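Local coordinates for protein acetyl transferase (Salmonella typhimurium, PDB 1S7K) that acetylates the N-terminal amino group of ribosomal protein L7/L12, probably taking the acetyl group from acetyl-coenzyme A, as a dimeric GNAT-family enzyme, at residues G111-S116 against N145-R150; L85-I90 against G128-F133. One frame throughout, in Å; residues are numbered along the deposited sequence.

Contact 1 (G111-S116 against N145-R150); sequences GIMSQS and NAVARR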
loop_
_atom_site.group_PDB
_atom_site.type_symbol
_atom_site.label_atom_id
_atom_site.label_comp_id
_atom_site.label_asym_id
_atom_site.label_seq_id
_atom_site.Cartn_x
_atom_site.Cartn_y
_atom_site.Cartn_z
ATOM N N GLY A 111 26.197 8.304 -4.158
ATOM C CA GLY A 111 25.863 6.947 -4.629
ATOM C C GLY A 111 25.846 5.844 -3.573
ATOM O O GLY A 111 25.781 4.618 -3.912
ATOM N N ILE A 112 25.910 6.229 -2.303
ATOM C CA ILE A 112 25.922 5.250 -1.201
ATOM C C ILE A 112 24.562 4.527 -1.194
ATOM O O ILE A 112 24.497 3.303 -0.981
ATOM C CB ILE A 112 26.119 5.954 0.166
ATOM C CG1 ILE A 112 27.549 6.542 0.223
ATOM C CG2 ILE A 112 25.881 4.970 1.297
ATOM C CD1 ILE A 112 27.879 7.444 1.547
ATOM N N MET A 113 23.474 5.293 -1.389
ATOM C CA MET A 113 22.129 4.661 -1.427
ATOM C C MET A 113 22.044 3.829 -2.692
ATOM O O MET A 113 21.597 2.690 -2.646
ATOM C CB MET A 113 21.036 5.733 -1.367
ATOM C CG MET A 113 19.613 5.253 -1.545
ATOM S SD MET A 113 19.169 3.856 -0.550
ATOM C CE MET A 113 19.560 4.262 0.845
ATOM N N SER A 114 22.520 4.351 -3.809
ATOM C CA SER A 114 22.436 3.554 -5.077
ATOM C C SER A 114 23.192 2.208 -4.985
ATOM O O SER A 114 22.663 1.174 -5.407
ATOM C CB SER A 114 22.989 4.367 -6.237
ATOM O OG SER A 114 22.114 5.457 -6.551
ATOM N N GLN A 115 24.389 2.221 -4.419
ATOM C CA GLN A 115 25.150 0.990 -4.335
ATOM C C GLN A 115 24.537 0.122 -3.284
ATOM O O GLN A 115 24.385 -1.090 -3.500
ATOM C CB GLN A 115 26.648 1.252 -4.006
ATOM C CG GLN A 115 27.389 1.941 -5.124
ATOM C CD GLN A 115 28.856 2.028 -4.866
ATOM O OE1 GLN A 115 29.696 1.508 -5.667
ATOM N NE2 GLN A 115 29.206 2.656 -3.767
ATOM N N SER A 116 24.102 0.725 -2.175
ATOM C CA SER A 116 23.502 -0.103 -1.113
ATOM C C SER A 116 22.209 -0.765 -1.591
ATOM O O SER A 116 21.937 -1.949 -1.328
ATOM C CB SER A 116 23.185 0.743 0.128
ATOM O OG SER A 116 24.420 1.092 0.741
ATOM N N ASN A 145 13.752 10.687 -6.820
ATOM C CA ASN A 145 13.549 10.373 -8.239
ATOM C C ASN A 145 14.857 10.001 -8.920
ATOM O O ASN A 145 14.894 9.069 -9.717
ATOM C CB ASN A 145 12.862 11.524 -8.956
ATOM C CG ASN A 145 11.373 11.579 -8.647
ATOM O OD1 ASN A 145 10.568 10.773 -9.237
ATOM N ND2 ASN A 145 10.976 12.487 -7.729
ATOM N N ALA A 146 15.941 10.684 -8.576
ATOM C CA ALA A 146 17.213 10.359 -9.176
ATOM C C ALA A 146 17.706 8.954 -8.753
ATOM O O ALA A 146 18.276 8.210 -9.580
ATOM C CB ALA A 146 18.234 11.483 -8.852
ATOM N N VAL A 147 17.473 8.565 -7.489
ATOM C CA VAL A 147 17.871 7.216 -7.047
ATOM C C VAL A 147 17.084 6.220 -7.895
ATOM O O VAL A 147 17.639 5.282 -8.438
ATOM C CB VAL A 147 17.548 7.004 -5.515
ATOM C CG1 VAL A 147 17.737 5.568 -5.135
ATOM C CG2 VAL A 147 18.534 7.867 -4.651
ATOM N N ALA A 148 15.782 6.449 -8.026
ATOM C CA ALA A 148 14.991 5.515 -8.807
ATOM C C ALA A 148 15.540 5.361 -10.225
ATOM O O ALA A 148 15.762 4.228 -10.713
ATOM C CB ALA A 148 13.548 5.913 -8.802
ATOM N N ARG A 149 15.837 6.471 -10.875
ATOM C CA ARG A 149 16.358 6.379 -12.247
ATOM C C ARG A 149 17.753 5.799 -12.367
ATOM O O ARG A 149 17.993 5.031 -13.267
ATOM C CB ARG A 149 16.296 7.759 -12.937
ATOM C CG ARG A 149 14.845 8.264 -13.179
ATOM C CD ARG A 149 14.944 9.590 -13.994
ATOM N NE ARG A 149 15.773 10.545 -13.277
ATOM C CZ ARG A 149 15.297 11.613 -12.639
ATOM N NH1 ARG A 149 13.987 11.873 -12.648
ATOM N NH2 ARG A 149 16.126 12.395 -11.964
ATOM N N ARG A 150 18.680 6.157 -11.485
ATOM C CA ARG A 150 20.050 5.638 -11.512
ATOM C C ARG A 150 20.100 4.127 -11.237
ATOM O O ARG A 150 21.081 3.479 -11.583
ATOM C CB ARG A 150 20.918 6.283 -10.424
ATOM C CG ARG A 150 21.159 7.753 -10.555
ATOM C CD ARG A 150 22.397 8.097 -11.383
ATOM N NE ARG A 150 22.330 9.529 -11.651
ATOM C CZ ARG A 150 23.222 10.214 -12.335
ATOM N NH1 ARG A 150 24.291 9.605 -12.838
ATOM N NH2 ARG A 150 23.031 11.518 -12.520
#
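V147 meets M113 across two helical turns, its CG1 methyl lying 4.1 Å from CG of M113. The two side chains cross at about a right angle. The contact is slight: 136 Å² is buried, both sides together, and no hydrogen bond passes directly between 111-116 and 145-150. The backbones come nearest at S114 and V147, with their CA atoms 6.2 Å apart. With chi1 at 174°, CG of M113 lies opposite the backbone N, and this brings it to V147. The chain then bends at chi2 and chi3 and leads away from V147; the side chain packs against Y101 and L103 of strand 96-103.

S114 also points its side chain at the second helix. Its OG comes to 4.1 Å from CB of R150, a van der Waals contact. The polar need of this hydroxyl is met by ND2 of N151, which also bonds to the V147 carbonyl O. N151 thus links the two segments where they do not bond to each other. R150 touches only near its base. A bend at chi2 (-89°) leads its guanidinium away from S114.

G111 is the N-cap residue of helix 112-127. It, I112, M113, S114 and R150 all contact CoA in a structure of this protein; no CoA is bound to this chain. The glycine-containing turn at the start of this helix is consistent with the pyrophosphate-binding loop of the GNAT fold.

The pair lies at the N-terminal end of helix 112-127 and the C-terminal end of helix 142-150. M113 and V147 both rest on Y101 of strand 96-103. I112 and S116 pack on strands 71-77 and 14-18.

Contact 2 (L85-I90 against G128-F133); sequences LSFNAI and GDIRRF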
loop_
_atom_site.group_PDB
_atom_site.type_symbol
_atom_site.label_atom_id
_atom_site.label_comp_id
_atom_site.label_asym_id
_atom_site.label_seq_id
_atom_site.Cartn_x
_atom_site.Cartn_y
_atom_site.Cartn_z
ATOM N N LEU A 85 18.287 2.292 5.343
ATOM C CA LEU A 85 17.715 1.777 4.091
ATOM C C LEU A 85 16.634 0.767 4.548
ATOM O O LEU A 85 16.946 -0.255 5.245
ATOM C CB LEU A 85 18.776 1.076 3.251
ATOM C CG LEU A 85 18.278 0.487 1.939
ATOM C CD1 LEU A 85 17.451 1.498 1.203
ATOM C CD2 LEU A 85 19.467 0.038 1.072
ATOM N N SER A 86 15.372 1.067 4.201
ATOM C CA SER A 86 14.232 0.248 4.648
ATOM C C SER A 86 13.327 -0.292 3.576
ATOM O O SER A 86 13.295 0.245 2.475
ATOM C CB SER A 86 13.323 1.069 5.580
ATOM O OG SER A 86 14.023 1.541 6.731
ATOM N N PHE A 87 12.606 -1.362 3.902
ATOM C CA PHE A 87 11.556 -1.867 3.057
ATOM C C PHE A 87 10.424 -1.418 4.037
ATOM O O PHE A 87 10.209 -2.048 5.094
ATOM C CB PHE A 87 11.604 -3.397 2.921
ATOM C CG PHE A 87 12.592 -3.899 1.917
ATOM C CD1 PHE A 87 13.113 -5.198 2.015
ATOM C CD2 PHE A 87 12.995 -3.108 0.862
ATOM C CE1 PHE A 87 14.035 -5.684 1.075
ATOM C CE2 PHE A 87 13.911 -3.586 -0.088
ATOM C CZ PHE A 87 14.443 -4.880 0.023
ATOM N N ASN A 88 9.787 -0.283 3.725
ATOM C CA ASN A 88 8.769 0.251 4.614
ATOM C C ASN A 88 7.695 -0.772 4.903
ATOM O O ASN A 88 7.150 -0.797 6.022
ATOM C CB ASN A 88 8.128 1.489 4.045
ATOM C CG ASN A 88 9.107 2.631 3.919
ATOM O OD1 ASN A 88 9.993 2.788 4.754
ATOM N ND2 ASN A 88 8.937 3.452 2.876
ATOM N N ALA A 89 7.338 -1.577 3.910
ATOM C CA ALA A 89 6.337 -2.629 4.111
ATOM C C ALA A 89 6.640 -3.714 3.089
ATOM O O ALA A 89 7.268 -3.446 2.046
ATOM C CB ALA A 89 4.939 -2.110 3.859
ATOM N N ILE A 90 6.150 -4.922 3.344
ATOM C CA ILE A 90 6.331 -6.045 2.421
ATOM C C ILE A 90 4.979 -6.708 2.319
ATOM O O ILE A 90 4.217 -6.691 3.305
ATOM C CB ILE A 90 7.357 -7.064 2.962
ATOM C CG1 ILE A 90 8.767 -6.435 2.916
ATOM C CG2 ILE A 90 7.320 -8.363 2.154
ATOM C CD1 ILE A 90 9.833 -7.221 3.676
ATOM N N GLY A 128 15.127 -14.887 -2.489
ATOM C CA GLY A 128 13.962 -15.267 -3.254
ATOM C C GLY A 128 12.630 -14.858 -2.700
ATOM O O GLY A 128 11.591 -15.113 -3.349
ATOM N N ASP A 129 12.623 -14.310 -1.484
ATOM C CA ASP A 129 11.363 -13.929 -0.907
ATOM C C ASP A 129 10.853 -12.583 -1.360
ATOM O O ASP A 129 9.726 -12.216 -1.035
ATOM C CB ASP A 129 11.341 -14.040 0.629
ATOM C CG ASP A 129 12.554 -13.399 1.336
ATOM O OD1 ASP A 129 12.439 -13.207 2.592
ATOM O OD2 ASP A 129 13.593 -13.133 0.682
ATOM N N ILE A 130 11.665 -11.833 -2.125
ATOM C CA ILE A 130 11.165 -10.551 -2.677
ATOM C C ILE A 130 11.679 -10.502 -4.130
ATOM O O ILE A 130 12.879 -10.712 -4.366
ATOM C CB ILE A 130 11.680 -9.331 -1.903
ATOM C CG1 ILE A 130 11.396 -9.510 -0.403
ATOM C CG2 ILE A 130 11.004 -8.026 -2.426
ATOM C CD1 ILE A 130 11.531 -8.234 0.388
ATOM N N ARG A 131 10.774 -10.177 -5.073
ATOM C CA ARG A 131 11.052 -10.085 -6.504
ATOM C C ARG A 131 10.623 -8.715 -7.114
ATOM O O ARG A 131 11.130 -8.325 -8.130
ATOM C CB ARG A 131 10.290 -11.168 -7.287
ATOM C CG ARG A 131 8.737 -10.978 -7.242
ATOM C CD ARG A 131 8.064 -12.266 -7.698
ATOM N NE ARG A 131 8.471 -12.581 -9.070
ATOM C CZ ARG A 131 8.031 -11.925 -10.159
ATOM N NH1 ARG A 131 7.176 -10.914 -10.070
ATOM N NH2 ARG A 131 8.456 -12.301 -11.349
ATOM N N ARG A 132 9.731 -7.993 -6.450
ATOM C CA ARG A 132 9.226 -6.717 -6.954
ATOM C C ARG A 132 9.625 -5.621 -5.935
ATOM O O ARG A 132 9.195 -5.629 -4.768
ATOM C CB ARG A 132 7.683 -6.765 -7.118
ATOM C CG ARG A 132 7.093 -5.395 -7.724
ATOM C CD ARG A 132 5.519 -5.485 -7.881
ATOM N NE ARG A 132 4.936 -4.154 -7.814
ATOM C CZ ARG A 132 5.019 -3.243 -8.786
ATOM N NH1 ARG A 132 4.526 -2.026 -8.592
ATOM N NH2 ARG A 132 5.483 -3.568 -9.993
ATOM N N PHE A 133 10.477 -4.696 -6.369
ATOM C CA PHE A 133 10.950 -3.665 -5.463
ATOM C C PHE A 133 10.345 -2.375 -5.900
ATOM O O PHE A 133 10.454 -2.023 -7.081
ATOM C CB PHE A 133 12.489 -3.572 -5.521
ATOM C CG PHE A 133 13.166 -4.855 -5.161
ATOM C CD1 PHE A 133 13.449 -5.795 -6.148
ATOM C CD2 PHE A 133 13.440 -5.152 -3.829
ATOM C CE1 PHE A 133 13.994 -7.014 -5.815
ATOM C CE2 PHE A 133 13.998 -6.399 -3.485
ATOM C CZ PHE A 133 14.276 -7.331 -4.500
#
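F87 and F133 keep their CA atoms 8.7 Å apart, and I90 and I130 theirs 8.3 Å apart, so side chains alone bridge 85-90 and 128-133. No hydrogen bond crosses between them; strand 96-103 lies between strands 80-91 and 132-138 in the sheet.

The CD1 methyl of I130 is the central atom. It lies 3.6 Å from CE1 of F87 and 3.8 Å from CD1 of I90. I130 has CG1 anti to its carbonyl carbon (chi1 -52°) and an extended chi2, which sends this methyl out to meet them. F87 and I130 approach from opposite directions, while I90 and I130 cross at about a right angle.

F133 meets the next part of the F87 ring, at CZ and CE2. CZ of F87 sits in the plane of the F133 ring, at its edge, 3.8 Å from CE2 of F133.

Y124 of helix 112-127 meets the F87 ring edge-to-face, and A97 of strand 96-103 touches both F87 and I130. R131 turns elsewhere, to a salt bridge with D180 and a cation-pi contact with Y169 of the second subunit.

The contact packs across strand 96-103 at the end of the beta-alpha-beta crossover, where the chain leaves helix 112-127 for strand 132-138. Its chemistry is wholly apolar. Methyls and aromatic carbons pack against one another beside the helix, and van der Waals packing and exclusion of water probably supply the cohesion.

Overall arrangement
From the N terminus, 85-90 comes first, then 111-116, 128-133 and 145-150. The segments alternate, so the two contacts cross rather than nest. Contact 2 closes a loop holding strand 96-103 and helix 112-127. Contact 1 closes one holding most of that helix and strand 132-138. Strand 96-103, helix 112-127 and the parallel strand 132-138 form a beta-alpha-beta crossover of the GNAT fold. Contact 2 packs near the C-terminal end of the helix; contact 1 joins the CoA-binding start of the helix to helix 142-150. The contact centres are about 16 Å apart. The segments meet directly through L85, whose CD1 lies 3.4 Å from SD of M113.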